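Local atomic coordinates of ribonuclease J (Methanolobus psychrophilus R15, PDB entry 5HAB), a protein that probably degrades RNA as an archaeal 5'-to-3' exoribonuclease of the metallo-beta-lactamase, beta-CASP family. Residues B[217-230]-B[423-437]. The protein carries 1 engineered substitution. Residues are numbered along the deposited sequence; the frame is centred on the assembly and turned at random.
With nucleotides of chain D.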
ATOM      1  N   LEU B 217      35.952  15.064 -16.152  1.00 45.66           N
ATOM      2  CA  LEU B 217      35.774  15.755 -14.871  1.00 51.94           C
ATOM      3  C   LEU B 217      36.202  14.875 -13.711  1.00 41.91           C
ATOM      4  O   LEU B 217      36.895  15.328 -12.798  1.00 51.42           O
ATOM      5  CB  LEU B 217      34.321  16.185 -14.666  1.00 46.14           C
ATOM      6  CG  LEU B 217      33.925  17.606 -15.045  1.00 54.15           C
ATOM      7  CD1 LEU B 217      32.448  17.796 -14.790  1.00 52.90           C
ATOM      8  CD2 LEU B 217      34.734  18.607 -14.242  1.00 51.50           C
ATOM      9  N   GLY B 218      35.757  13.624 -13.743  1.00 41.50           N
ATOM     10  CA  GLY B 218      36.164  12.645 -12.754  1.00 41.11           C
ATOM     11  C   GLY B 218      37.672  12.583 -12.605  1.00 42.59           C
ATOM     12  O   GLY B 218      38.197  12.583 -11.492  1.00 48.86           O
ATOM     13  N   LYS B 219      38.372  12.533 -13.734  1.00 41.54           N
ATOM     14  CA  LYS B 219      39.832  12.440 -13.710  1.00 52.42           C
ATOM     15  C   LYS B 219      40.520  13.752 -13.314  1.00 49.58           C
ATOM     16  O   LYS B 219      41.595  13.737 -12.718  1.00 59.26           O
ATOM     17  CB  LYS B 219      40.335  11.970 -15.076  1.00 41.01           C
ATOM     18  CG  LYS B 219      39.928  10.538 -15.387  1.00 64.90           C
ATOM     19  CD  LYS B 219      40.148  10.177 -16.842  1.00 67.15           C
ATOM     20  CE  LYS B 219      39.582   8.797 -17.145  1.00 71.53           C
ATOM     21  NZ  LYS B 219      39.405   8.569 -18.607  1.00 82.72           N
ATOM     22  N   GLU B 220      39.888  14.880 -13.623  1.00 55.66           N
ATOM     23  CA  GLU B 220      40.442  16.194 -13.305  1.00 49.40           C
ATOM     24  C   GLU B 220      40.340  16.494 -11.814  1.00 54.23           C
ATOM     25  O   GLU B 220      41.197  17.171 -11.249  1.00 51.20           O
ATOM     26  CB  GLU B 220      39.728  17.284 -14.110  1.00 51.61           C
ATOM     27  CG  GLU B 220      39.983  17.218 -15.612  1.00 45.59           C
ATOM     28  CD  GLU B 220      39.032  18.095 -16.407  1.00 62.22           C
ATOM     29  OE1 GLU B 220      38.326  18.928 -15.794  1.00 68.46           O
ATOM     30  OE2 GLU B 220      38.988  17.950 -17.647  1.00 71.95           O
ATOM     31  N   GLY B 221      39.280  16.000 -11.182  1.00 54.70           N
ATOM     32  CA  GLY B 221      39.124  16.151  -9.747  1.00 41.97           C
ATOM     33  C   GLY B 221      37.829  16.824  -9.342  1.00 48.28           C
ATOM     34  O   GLY B 221      37.667  18.033  -9.520  1.00 44.42           O
ATOM     35  N   VAL B 222      36.900  16.039  -8.804  1.00 42.88           N
ATOM     36  CA  VAL B 222      35.642  16.577  -8.304  1.00 38.69           C
ATOM     37  C   VAL B 222      35.666  16.558  -6.785  1.00 31.68           C
ATOM     38  O   VAL B 222      35.772  15.500  -6.167  1.00 41.50           O
ATOM     39  CB  VAL B 222      34.432  15.801  -8.856  1.00 34.33           C
ATOM     40  CG1 VAL B 222      33.139  16.347  -8.272  1.00 30.32           C
ATOM     41  CG2 VAL B 222      34.397  15.892 -10.370  1.00 29.72           C
ATOM     42  N   ILE B 223      35.586  17.745  -6.194  1.00 36.12           N
ATOM     43  CA  ILE B 223      35.578  17.916  -4.746  1.00 43.95           C
ATOM     44  C   ILE B 223      34.281  17.395  -4.136  1.00 42.03           C
ATOM     45  O   ILE B 223      34.289  16.689  -3.125  1.00 34.65           O
ATOM     46  CB  ILE B 223      35.777  19.401  -4.370  1.00 41.94           C
ATOM     47  CG1 ILE B 223      37.092  19.934  -4.940  1.00 45.39           C
ATOM     48  CG2 ILE B 223      35.718  19.583  -2.861  1.00 39.09           C
ATOM     49  CD1 ILE B 223      37.273  21.427  -4.763  1.00 46.54           C
ATOM     50  N   ALA B 224      33.165  17.752  -4.757  1.00 35.60           N
ATOM     51  CA  ALA B 224      31.858  17.442  -4.200  1.00 35.82           C
ATOM     52  C   ALA B 224      30.817  17.307  -5.300  1.00 31.00           C
ATOM     53  O   ALA B 224      30.840  18.031  -6.297  1.00 35.63           O
ATOM     54  CB  ALA B 224      31.434  18.514  -3.199  1.00 26.38           C
ATOM     55  N   LEU B 225      29.924  16.345  -5.118  1.00 38.99           N
ATOM     56  CA  LEU B 225      28.782  16.174  -5.996  1.00 28.53           C
ATOM     57  C   LEU B 225      27.512  16.434  -5.202  1.00 30.58           C
ATOM     58  O   LEU B 225      27.294  15.831  -4.148  1.00 27.68           O
ATOM     59  CB  LEU B 225      28.764  14.766  -6.605  1.00 27.43           C
ATOM     60  CG  LEU B 225      27.482  14.341  -7.329  1.00 27.22           C
ATOM     61  CD1 LEU B 225      27.208  15.238  -8.524  1.00 29.77           C
ATOM     62  CD2 LEU B 225      27.552  12.882  -7.766  1.00 26.55           C
ATOM     63  N   ILE B 226      26.706  17.371  -5.688  1.00 25.49           N
ATOM     64  CA  ILE B 226      25.362  17.568  -5.176  1.00 23.89           C
ATOM     65  C   ILE B 226      24.446  16.952  -6.209  1.00 35.50           C
ATOM     66  O   ILE B 226      24.439  17.378  -7.363  1.00 32.51           O
ATOM     67  CB  ILE B 226      25.027  19.050  -4.941  1.00 22.79           C
ATOM     68  CG1 ILE B 226      25.933  19.650  -3.862  1.00 42.10           C
ATOM     69  CG2 ILE B 226      23.543  19.226  -4.603  1.00 16.28           C
ATOM     70  CD1 ILE B 226      27.154  20.362  -4.409  1.00 37.93           C
ATOM     71  N   THR B 227      23.690  15.936  -5.816  1.00 30.00           N
ATOM     72  CA  THR B 227      22.852  15.239  -6.781  1.00 23.97           C
ATOM     73  C   THR B 227      21.523  14.875  -6.129  1.00 28.00           C
ATOM     74  O   THR B 227      21.431  14.739  -4.910  1.00 28.37           O
ATOM     75  CB  THR B 227      23.564  13.986  -7.352  1.00 31.08           C
ATOM     76  OG1 THR B 227      22.815  13.460  -8.452  1.00 38.98           O
ATOM     77  CG2 THR B 227      23.737  12.907  -6.294  1.00 23.11           C
ATOM     78  N   GLU B 228      20.486  14.763  -6.951  1.00 30.09           N
ATOM     79  CA  GLU B 228      19.141  14.469  -6.469  1.00 33.03           C
ATOM     80  C   GLU B 228      19.049  13.058  -5.889  1.00 25.45           C
ATOM     81  O   GLU B 228      19.768  12.159  -6.310  1.00 25.83           O
ATOM     82  CB  GLU B 228      18.130  14.638  -7.605  1.00 30.79           C
ATOM     83  CG  GLU B 228      18.314  13.628  -8.734  1.00 34.97           C
ATOM     84  CD  GLU B 228      17.081  13.486  -9.604  1.00 36.75           C
ATOM     85  OE1 GLU B 228      16.709  14.471 -10.266  1.00 34.89           O
ATOM     86  OE2 GLU B 228      16.480  12.391  -9.625  1.00 40.67           O
ATOM     87  N   SER B 229      18.174  12.872  -4.910  1.00 25.23           N
ATOM     88  CA  SER B 229      17.930  11.543  -4.369  1.00 29.47           C
ATOM     89  C   SER B 229      16.514  11.075  -4.701  1.00 34.31           C
ATOM     90  O   SER B 229      16.110   9.995  -4.290  1.00 27.18           O
ATOM     91  CB  SER B 229      18.136  11.536  -2.859  1.00 24.87           C
ATOM     92  OG  SER B 229      17.152  12.328  -2.224  1.00 22.57           O
ATOM     93  N   THR B 230      15.791  11.900  -5.458  1.00 23.42           N
ATOM     94  CA  THR B 230      14.357  11.748  -5.718  1.00 33.62           C
ATOM     95  C   THR B 230      13.882  10.330  -6.047  1.00 32.61           C
ATOM     96  O   THR B 230      12.915   9.853  -5.460  1.00 30.55           O
ATOM     97  CB  THR B 230      13.922  12.671  -6.883  1.00 32.47           C
ATOM     98  OG1 THR B 230      14.433  13.991  -6.664  1.00 41.99           O
ATOM     99  CG2 THR B 230      12.408  12.737  -6.988  1.00 33.99           C
ATOM    100  N   LEU B 423      32.022  10.422 -12.109  1.00 36.77           N
ATOM    101  CA  LEU B 423      32.514  11.665 -11.525  1.00 43.98           C
ATOM    102  C   LEU B 423      33.528  11.421 -10.414  1.00 38.74           C
ATOM    103  O   LEU B 423      34.324  12.304 -10.096  1.00 39.31           O
ATOM    104  CB  LEU B 423      31.349  12.500 -10.991  1.00 36.70           C
ATOM    105  CG  LEU B 423      30.527  13.230 -12.052  1.00 42.99           C
ATOM    106  CD1 LEU B 423      29.389  14.013 -11.410  1.00 30.96           C
ATOM    107  CD2 LEU B 423      31.431  14.149 -12.864  1.00 35.99           C
ATOM    108  N   LYS B 424      33.496  10.218  -9.845  1.00 41.00           N
ATOM    109  CA  LYS B 424      34.325   9.856  -8.693  1.00 34.96           C
ATOM    110  C   LYS B 424      34.475  10.995  -7.675  1.00 40.22           C
ATOM    111  O   LYS B 424      35.590  11.376  -7.323  1.00 39.68           O
ATOM    112  CB  LYS B 424      35.704   9.387  -9.166  1.00 37.43           C
ATOM    113  CG  LYS B 424      35.647   8.213 -10.135  1.00 44.61           C
ATOM    114  CD  LYS B 424      37.034   7.816 -10.621  1.00 57.96           C
ATOM    115  CE  LYS B 424      36.985   7.236 -12.028  1.00 60.39           C
ATOM    116  NZ  LYS B 424      38.349   6.975 -12.572  1.00 77.24           N
ATOM    117  N   PRO B 425      33.347  11.549  -7.205  1.00 40.66           N
ATOM    118  CA  PRO B 425      33.473  12.703  -6.312  1.00 29.26           C
ATOM    119  C   PRO B 425      34.107  12.356  -4.968  1.00 32.75           C
ATOM    120  O   PRO B 425      33.969  11.241  -4.471  1.00 44.75           O
ATOM    121  CB  PRO B 425      32.024  13.153  -6.132  1.00 30.24           C
ATOM    122  CG  PRO B 425      31.239  11.908  -6.273  1.00 37.19           C
ATOM    123  CD  PRO B 425      31.945  11.116  -7.342  1.00 36.72           C
ATOM    124  N   GLU B 426      34.797  13.329  -4.391  1.00 38.41           N
ATOM    125  CA  GLU B 426      35.433  13.163  -3.097  1.00 38.43           C
ATOM    126  C   GLU B 426      34.386  13.201  -1.988  1.00 37.97           C
ATOM    127  O   GLU B 426      34.512  12.516  -0.975  1.00 29.18           O
ATOM    128  CB  GLU B 426      36.479  14.260  -2.894  1.00 34.59           C
ATOM    129  CG  GLU B 426      37.271  14.176  -1.610  1.00 49.28           C
ATOM    130  CD  GLU B 426      38.353  15.238  -1.548  1.00 80.98           C
ATOM    131  OE1 GLU B 426      38.527  15.963  -2.552  1.00 69.15           O
ATOM    132  OE2 GLU B 426      39.026  15.349  -0.499  1.00 62.86           O
ATOM    133  N   HIS B 427      33.351  14.008  -2.199  1.00 21.55           N
ATOM    134  CA  HIS B 427      32.247  14.136  -1.259  1.00 27.71           C
ATOM    135  C   HIS B 427      30.932  14.103  -2.025  1.00 38.34           C
ATOM    136  O   HIS B 427      30.840  14.650  -3.122  1.00 32.59           O
ATOM    137  CB  HIS B 427      32.345  15.437  -0.456  1.00 30.34           C
ATOM    138  CG  HIS B 427      33.573  15.540   0.393  1.00 43.45           C
ATOM    139  ND1 HIS B 427      33.621  15.082   1.692  1.00 39.68           N
ATOM    140  CD2 HIS B 427      34.793  16.068   0.135  1.00 34.96           C
ATOM    141  CE1 HIS B 427      34.821  15.313   2.195  1.00 31.69           C
ATOM    142  NE2 HIS B 427      35.552  15.909   1.271  1.00 36.93           N
ATOM    143  N   VAL B 428      29.912  13.476  -1.445  1.00 37.50           N
ATOM    144  CA  VAL B 428      28.598  13.434  -2.079  1.00 32.86           C
ATOM    145  C   VAL B 428      27.543  13.988  -1.138  1.00 25.97           C
ATOM    146  O   VAL B 428      27.552  13.703   0.059  1.00 31.17           O
ATOM    147  CB  VAL B 428      28.215  12.013  -2.517  1.00 26.59           C
ATOM    148  CG1 VAL B 428      27.069  12.073  -3.521  1.00 30.41           C
ATOM    149  CG2 VAL B 428      29.401  11.302  -3.112  1.00 35.78           C
ATOM    150  N   ILE B 429      26.635  14.786  -1.689  1.00 22.79           N
ATOM    151  CA  ILE B 429      25.554  15.375  -0.913  1.00 24.18           C
ATOM    152  C   ILE B 429      24.247  15.150  -1.656  1.00 31.85           C
ATOM    153  O   ILE B 429      24.064  15.670  -2.757  1.00 34.25           O
ATOM    154  CB  ILE B 429      25.784  16.882  -0.656  1.00 26.99           C
ATOM    155  CG1 ILE B 429      27.111  17.120   0.072  1.00 31.50           C
ATOM    156  CG2 ILE B 429      24.593  17.497   0.099  1.00 21.71           C
ATOM    157  CD1 ILE B 429      28.299  17.333  -0.855  1.00 23.91           C
ATOM    158  N   PRO B 430      23.329  14.376  -1.060  1.00 32.78           N
ATOM    159  CA  PRO B 430      22.028  14.220  -1.715  1.00 28.00           C
ATOM    160  C   PRO B 430      21.131  15.430  -1.510  1.00 26.78           C
ATOM    161  O   PRO B 430      21.167  16.059  -0.456  1.00 28.90           O
ATOM    162  CB  PRO B 430      21.441  12.969  -1.042  1.00 23.24           C
ATOM    163  CG  PRO B 430      22.103  12.913   0.295  1.00 27.85           C
ATOM    164  CD  PRO B 430      23.500  13.446   0.071  1.00 28.65           C
ATOM    165  N   ALA B 431      20.328  15.737  -2.520  1.00 26.64           N
ATOM    166  CA  ALA B 431      19.467  16.914  -2.513  1.00 27.86           C
ATOM    167  C   ALA B 431      18.148  16.596  -3.219  1.00 22.86           C
ATOM    168  O   ALA B 431      17.938  15.463  -3.652  1.00 30.18           O
ATOM    169  CB  ALA B 431      20.167  18.077  -3.190  1.00 22.47           C
ATOM    170  N   HIS B 432      17.280  17.597  -3.349  1.00 22.51           N
ATOM    171  CA  HIS B 432      16.008  17.447  -4.069  1.00 25.61           C
ATOM    172  C   HIS B 432      15.156  16.306  -3.526  1.00 28.28           C
ATOM    173  O   HIS B 432      14.741  15.426  -4.279  1.00 30.65           O
ATOM    174  CB  HIS B 432      16.244  17.208  -5.568  1.00 19.76           C
ATOM    175  CG  HIS B 432      16.543  18.450  -6.349  1.00 38.37           C
ATOM    176  ND1 HIS B 432      17.400  19.430  -5.898  1.00 41.76           N
ATOM    177  CD2 HIS B 432      16.097  18.867  -7.559  1.00 32.79           C
ATOM    178  CE1 HIS B 432      17.468  20.400  -6.795  1.00 29.32           C
ATOM    179  NE2 HIS B 432      16.690  20.080  -7.814  1.00 32.03           N
ATOM    180  N   GLY B 433      14.880  16.323  -2.230  1.00 28.13           N
ATOM    181  CA  GLY B 433      14.004  15.317  -1.666  1.00 27.69           C
ATOM    182  C   GLY B 433      13.868  15.371  -0.162  1.00 38.42           C
ATOM    183  O   GLY B 433      14.435  16.240   0.501  1.00 27.07           O
ATOM    184  N   THR B 434      13.093  14.432   0.368  1.00 27.86           N
ATOM    185  CA  THR B 434      12.912  14.288   1.803  1.00 23.69           C
ATOM    186  C   THR B 434      14.119  13.593   2.404  1.00 18.35           C
ATOM    187  O   THR B 434      14.990  13.113   1.676  1.00 25.39           O
ATOM    188  CB  THR B 434      11.656  13.482   2.122  1.00 21.67           C
ATOM    189  OG1 THR B 434      11.756  12.202   1.487  1.00 28.98           O
ATOM    190  CG2 THR B 434      10.408  14.213   1.598  1.00 21.72           C
ATOM    191  N   ILE B 435      14.180  13.538   3.728  1.00 21.86           N
ATOM    192  CA  ILE B 435      15.242  12.789   4.381  1.00 27.90           C
ATOM    193  C   ILE B 435      15.106  11.290   4.073  1.00 29.24           C
ATOM    194  O   ILE B 435      16.105  10.576   4.020  1.00 29.82           O
ATOM    195  CB  ILE B 435      15.280  13.081   5.903  1.00 29.34           C
ATOM    196  CG1 ILE B 435      16.513  12.420   6.545  1.00 23.66           C
ATOM    197  CG2 ILE B 435      13.968  12.673   6.584  1.00 20.68           C
ATOM    198  CD1 ILE B 435      16.716  12.785   8.006  1.00 29.99           C
ATOM    199  N   GLN B 436      13.888  10.815   3.822  1.00 20.84           N
ATOM    200  CA  GLN B 436      13.691   9.410   3.445  1.00 31.38           C
ATOM    201  C   GLN B 436      14.367   9.064   2.101  1.00 23.43           C
ATOM    202  O   GLN B 436      15.070   8.035   1.969  1.00 31.71           O
ATOM    203  CB  GLN B 436      12.193   9.083   3.387  1.00 26.00           C
ATOM    204  CG  GLN B 436      11.487   9.042   4.753  1.00 34.92           C
ATOM    205  CD  GLN B 436      11.298  10.412   5.412  1.00 56.18           C
ATOM    206  OE1 GLN B 436      11.267  11.454   4.746  1.00 41.29           O
ATOM    207  NE2 GLN B 436      11.173  10.407   6.738  1.00 50.61           N
ATOM    208  N   MET B 437      14.171   9.939   1.112  1.00 26.00           N
ATOM    209  CA  MET B 437      14.806   9.772  -0.196  1.00 19.22           C
ATOM    210  C   MET B 437      16.323   9.800  -0.037  1.00 18.87           C
ATOM    211  O   MET B 437      17.041   8.985  -0.634  1.00 29.66           O
ATOM    212  CB  MET B 437      14.343  10.861  -1.174  1.00 21.63           C
ATOM    213  CG  MET B 437      12.818  10.971  -1.303  1.00 32.81           C
ATOM    214  SD  MET B 437      12.256  12.275  -2.433  1.00 33.50           S
ATOM    215  CE  MET B 437      10.492  11.986  -2.457  1.00 33.29           C
TER
ATOM    216  OP3   A D   1       7.119  11.474 -13.169  1.00 60.06           O
ATOM    217  P     A D   1       8.353  12.165 -12.723  1.00 52.80           P
ATOM    218  OP1   A D   1       8.856  13.006 -13.839  1.00 49.39           O
ATOM    219  OP2   A D   1       9.256  11.154 -12.118  1.00 51.04           O
ATOM    220  O5'   A D   1       7.942  13.115 -11.522  1.00 68.43           O
ATOM    221  C5'   A D   1       6.841  14.013 -11.623  1.00 84.49           C
ATOM    222  C4'   A D   1       6.930  15.086 -10.568  1.00 94.56           C
ATOM    223  O4'   A D   1       6.605  14.496  -9.278  1.00 88.52           O
ATOM    224  C3'   A D   1       8.314  15.713 -10.418  1.00 84.04           C
ATOM    225  O3'   A D   1       8.211  17.103 -10.122  1.00105.02           O
ATOM    226  C2'   A D   1       8.915  14.961  -9.233  1.00 84.75           C
ATOM    227  O2'   A D   1       9.891  15.687  -8.516  1.00 83.99           O
ATOM    228  C1'   A D   1       7.684  14.666  -8.376  1.00 97.70           C
ATOM    229  N9    A D   1       7.824  13.425  -7.606  1.00107.17           N
ATOM    230  C8    A D   1       8.378  12.249  -8.062  1.00 90.78           C
ATOM    231  N7    A D   1       8.399  11.283  -7.177  1.00 88.12           N
ATOM    232  C5    A D   1       7.824  11.861  -6.052  1.00102.41           C
ATOM    233  C6    A D   1       7.560  11.350  -4.768  1.00106.15           C
ATOM    234  N6    A D   1       7.850  10.098  -4.393  1.00 88.68           N
ATOM    235  N1    A D   1       6.978  12.182  -3.873  1.00111.50           N
ATOM    236  C2    A D   1       6.690  13.436  -4.251  1.00 99.33           C
ATOM    237  N3    A D   1       6.889  14.032  -5.428  1.00 95.64           N
ATOM    238  C4    A D   1       7.468  13.181  -6.297  1.00102.13           C
TER
HETATM  239  O   HOH W   1      37.447  13.277  -8.796  1.00 39.30           O
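Leu225 and Ile429 lie at the middle of a parallel strand pair, 224-228 beside 427-431, where Ile429 N reaches Leu225 O at 2.8 Å. The ladder continues through Leu225 N to His427 O and Thr227 N to Ile429 O. Pro430, lacking an N-H, fits a position whose nitrogen is not called on to bond to strand 224-228, and Ala431 N donates to Thr227 O.

On one face the strand backbone places Leu225 CB 3.7 Å from Pro425 CB. Leu225 swings CG anti to its backbone N (chi1 168°), which brings CD1 to 3.8 Å from Leu423 CD1, the two leucines crossing at about a right angle; Leu420 of helix 413-423 packs on Leu225. On the other, Ile226 CG2 meets the small Ala431 CB at 3.8 Å.

Beyond the strands, Thr230 OG1 donates to His432 O (2.8 Å) in the carbonyl plane, tying the two loops together. Glu228 OE1 is held by His410 and Phe197 N, while His432 NE2 bonds to His109. Met437 CE lies 3.8 Å from N6 of A1 of chain D. Alternating bonds from Leu225 to Ala431 thus join the strand outermost in this chain's sheet to its neighbour and carry both segments into loops beside the bound RNA.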